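Local coordinates for protein isoprenyl transferase (Campylobacter jejuni, PDB 3UGS) that probably catalyses the condensation of isopentenyl diphosphate with allylic pyrophosphates, as a magnesium-dependent, homodimeric cis-prenyltransferase that builds undecaprenyl diphosphate, at residues A11-G16 against S55-S60. Sequence-based numbering, arbitrary orientation.
Sequences AVVMDG and SLFAFS. With FFT ((2Z,6Z)-3,7,11-trimethyldodeca-2,6,10-trien-1-yl dihydrogen phosphate), chain C.
Val12 and Ser55 tie two neighbouring parallel strands together: Val12 N donates to Ser55 O over 2.7 Å. One bond further on, Phe57 N reaches Val12 O only weakly, at 3.4 Å, as the strands begin to diverge. Beside these bonds Leu56 CD2 lies against Val12 CB (3.8 Å), while Ala11 CB and Ser55 CB meet on the other face of the sheet; Ser55 OG turns to His9 and Asn129. Where the strands part, the farnesyl-phosphate ligand lies against both. This is a familiar principle of parallel alpha/beta folds, in which the active site sits at the C-terminal ends of central strands, here those of the cis-prenyltransferase sheet. Phe57 can be followed outward. Its CB rests on Val13 CG2 at 4.1 Å; CG, held anti to the backbone N (chi1 -151°), then carries the ring away from strand 11-14 and under the prenyl chain. Ligand methyl C12 stands 3.6 Å above the ring centre, so that every ring atom from CG through CD1 and CD2 to CZ lies about equally near it, a CH-pi-like contact; Phe184 also stacks with this ring. Val13 CG2 touches ligand C14 at 3.7 Å, and beyond it Gly16 N grips phosphate oxygen O1 with a fairly straight bond of 2.7 Å (161° at the hydrogen), joined on the phosphate by Arg174, Arg180 and Ser182.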
loop_
_atom_site.group_PDB
_atom_site.type_symbol
_atom_site.label_atom_id
_atom_site.label_comp_id
_atom_site.label_asym_id
_atom_site.label_seq_id
_atom_site.Cartn_x
_atom_site.Cartn_y
_atom_site.Cartn_z
ATOM N N ALA A 11 -8.584 6.071 -7.363
ATOM C CA ALA A 11 -7.973 6.912 -6.317
ATOM C C ALA A 11 -6.841 7.757 -6.897
ATOM O O ALA A 11 -6.033 7.302 -7.734
ATOM C CB ALA A 11 -7.472 6.091 -5.142
ATOM N N VAL A 12 -6.784 8.992 -6.403
ATOM C CA VAL A 12 -5.848 9.973 -6.895
ATOM C C VAL A 12 -5.166 10.740 -5.791
ATOM O O VAL A 12 -5.807 11.269 -4.864
ATOM C CB VAL A 12 -6.542 10.976 -7.835
ATOM C CG1 VAL A 12 -5.570 12.063 -8.265
ATOM C CG2 VAL A 12 -7.120 10.259 -9.046
ATOM N N VAL A 13 -3.858 10.804 -5.915
ATOM C CA VAL A 13 -3.044 11.635 -5.065
ATOM C C VAL A 13 -2.029 12.388 -5.895
ATOM O O VAL A 13 -1.398 11.858 -6.802
ATOM C CB VAL A 13 -2.312 10.880 -3.944
ATOM C CG1 VAL A 13 -1.415 9.799 -4.519
ATOM C CG2 VAL A 13 -1.490 11.888 -3.099
ATOM N N MET A 14 -1.875 13.652 -5.559
ATOM C CA MET A 14 -0.899 14.518 -6.264
ATOM C C MET A 14 0.261 14.845 -5.346
ATOM O O MET A 14 0.135 14.818 -4.145
ATOM C CB MET A 14 -1.564 15.792 -6.758
ATOM C CG MET A 14 -2.884 15.506 -7.465
ATOM S SD MET A 14 -4.099 16.804 -7.188
ATOM C CE MET A 14 -5.533 16.110 -8.017
ATOM N N ASP A 15 1.398 15.123 -5.934
ATOM C CA ASP A 15 2.554 15.558 -5.156
ATOM C C ASP A 15 2.135 16.622 -4.158
ATOM O O ASP A 15 1.501 17.606 -4.468
ATOM C CB ASP A 15 3.658 16.119 -6.016
ATOM C CG ASP A 15 4.522 15.050 -6.619
ATOM O OD1 ASP A 15 5.592 15.434 -7.139
ATOM O OD2 ASP A 15 4.152 13.842 -6.575
ATOM N N GLY A 16 2.493 16.378 -2.931
ATOM C CA GLY A 16 2.213 17.304 -1.859
ATOM C C GLY A 16 3.374 18.212 -1.482
ATOM O O GLY A 16 3.298 18.912 -0.459
ATOM N N SER A 55 -11.664 8.930 -5.497
ATOM C CA SER A 55 -11.088 9.179 -4.192
ATOM C C SER A 55 -9.918 10.102 -4.308
ATOM O O SER A 55 -8.997 9.883 -5.088
ATOM C CB SER A 55 -10.706 7.894 -3.480
ATOM O OG SER A 55 -11.873 7.195 -3.027
ATOM N N LEU A 56 -9.998 11.166 -3.509
ATOM C CA LEU A 56 -8.996 12.262 -3.547
ATOM C C LEU A 56 -8.388 12.492 -2.195
ATOM O O LEU A 56 -9.064 12.388 -1.218
ATOM C CB LEU A 56 -9.584 13.591 -4.068
ATOM C CG LEU A 56 -10.410 13.457 -5.360
ATOM C CD1 LEU A 56 -11.120 14.783 -5.621
ATOM C CD2 LEU A 56 -9.561 12.984 -6.572
ATOM N N PHE A 57 -7.105 12.815 -2.190
ATOM C CA PHE A 57 -6.329 13.000 -0.975
ATOM C C PHE A 57 -6.056 14.464 -0.733
ATOM O O PHE A 57 -5.246 15.068 -1.383
ATOM C CB PHE A 57 -4.981 12.248 -1.013
ATOM C CG PHE A 57 -4.472 11.824 0.354
ATOM C CD1 PHE A 57 -5.078 12.269 1.526
ATOM C CD2 PHE A 57 -3.399 10.968 0.465
ATOM C CE1 PHE A 57 -4.612 11.844 2.766
ATOM C CE2 PHE A 57 -2.943 10.547 1.696
ATOM C CZ PHE A 57 -3.542 10.988 2.839
ATOM N N ALA A 58 -6.708 15.006 0.271
ATOM C CA ALA A 58 -6.573 16.449 0.578
ATOM C C ALA A 58 -5.539 16.735 1.659
ATOM O O ALA A 58 -4.613 17.505 1.463
ATOM C CB ALA A 58 -7.921 17.028 0.976
ATOM N N PHE A 59 -5.749 16.099 2.805
ATOM C CA PHE A 59 -4.956 16.321 4.025
ATOM C C PHE A 59 -4.892 15.026 4.876
ATOM O O PHE A 59 -5.906 14.334 5.148
ATOM C CB PHE A 59 -5.556 17.464 4.876
ATOM C CG PHE A 59 -4.635 17.988 5.974
ATOM C CD1 PHE A 59 -3.758 19.022 5.734
ATOM C CD2 PHE A 59 -4.673 17.452 7.254
ATOM C CE1 PHE A 59 -2.930 19.526 6.748
ATOM C CE2 PHE A 59 -3.847 17.924 8.269
ATOM C CZ PHE A 59 -2.959 18.952 8.012
ATOM N N SER A 60 -3.693 14.723 5.322
ATOM C CA SER A 60 -3.485 13.498 6.068
ATOM C C SER A 60 -3.204 13.722 7.526
ATOM O O SER A 60 -3.024 14.847 7.959
ATOM C CB SER A 60 -2.329 12.698 5.473
ATOM O OG SER A 60 -1.116 13.398 5.653
HETATM O O3 FFT C . 3.654 11.686 -1.021
HETATM P P FFT C . 3.538 13.184 -0.924
HETATM O O1 FFT C . 3.278 13.841 -2.245
HETATM O O2 FFT C . 4.653 13.759 -0.070
HETATM O O FFT C . 2.195 13.535 -0.086
HETATM C C14 FFT C . 0.886 13.327 -0.657
HETATM C C13 FFT C . -0.199 13.522 0.378
HETATM C C11 FFT C . -1.191 14.393 0.227
HETATM C C12 FFT C . -2.221 14.548 1.280
HETATM C C10 FFT C . -1.367 15.180 -1.043
HETATM C C9 FFT C . -1.426 16.659 -0.794
HETATM C C8 FFT C . -1.283 17.403 -2.109
HETATM C C6 FFT C . -2.289 18.140 -2.618
HETATM C C7 FFT C . -2.136 18.903 -3.913
HETATM C C5 FFT C . -3.595 18.213 -1.878
HETATM C C4 FFT C . -4.179 19.573 -2.182
HETATM C C3 FFT C . -5.303 19.934 -1.241
HETATM C C1 FFT C . -6.157 20.927 -1.588
HETATM C C2 FFT C . -5.989 21.666 -2.906
HETATM C C FFT C . -7.285 21.281 -0.641
HETATM O O HOH W 1 -4.498 14.394 -3.615
#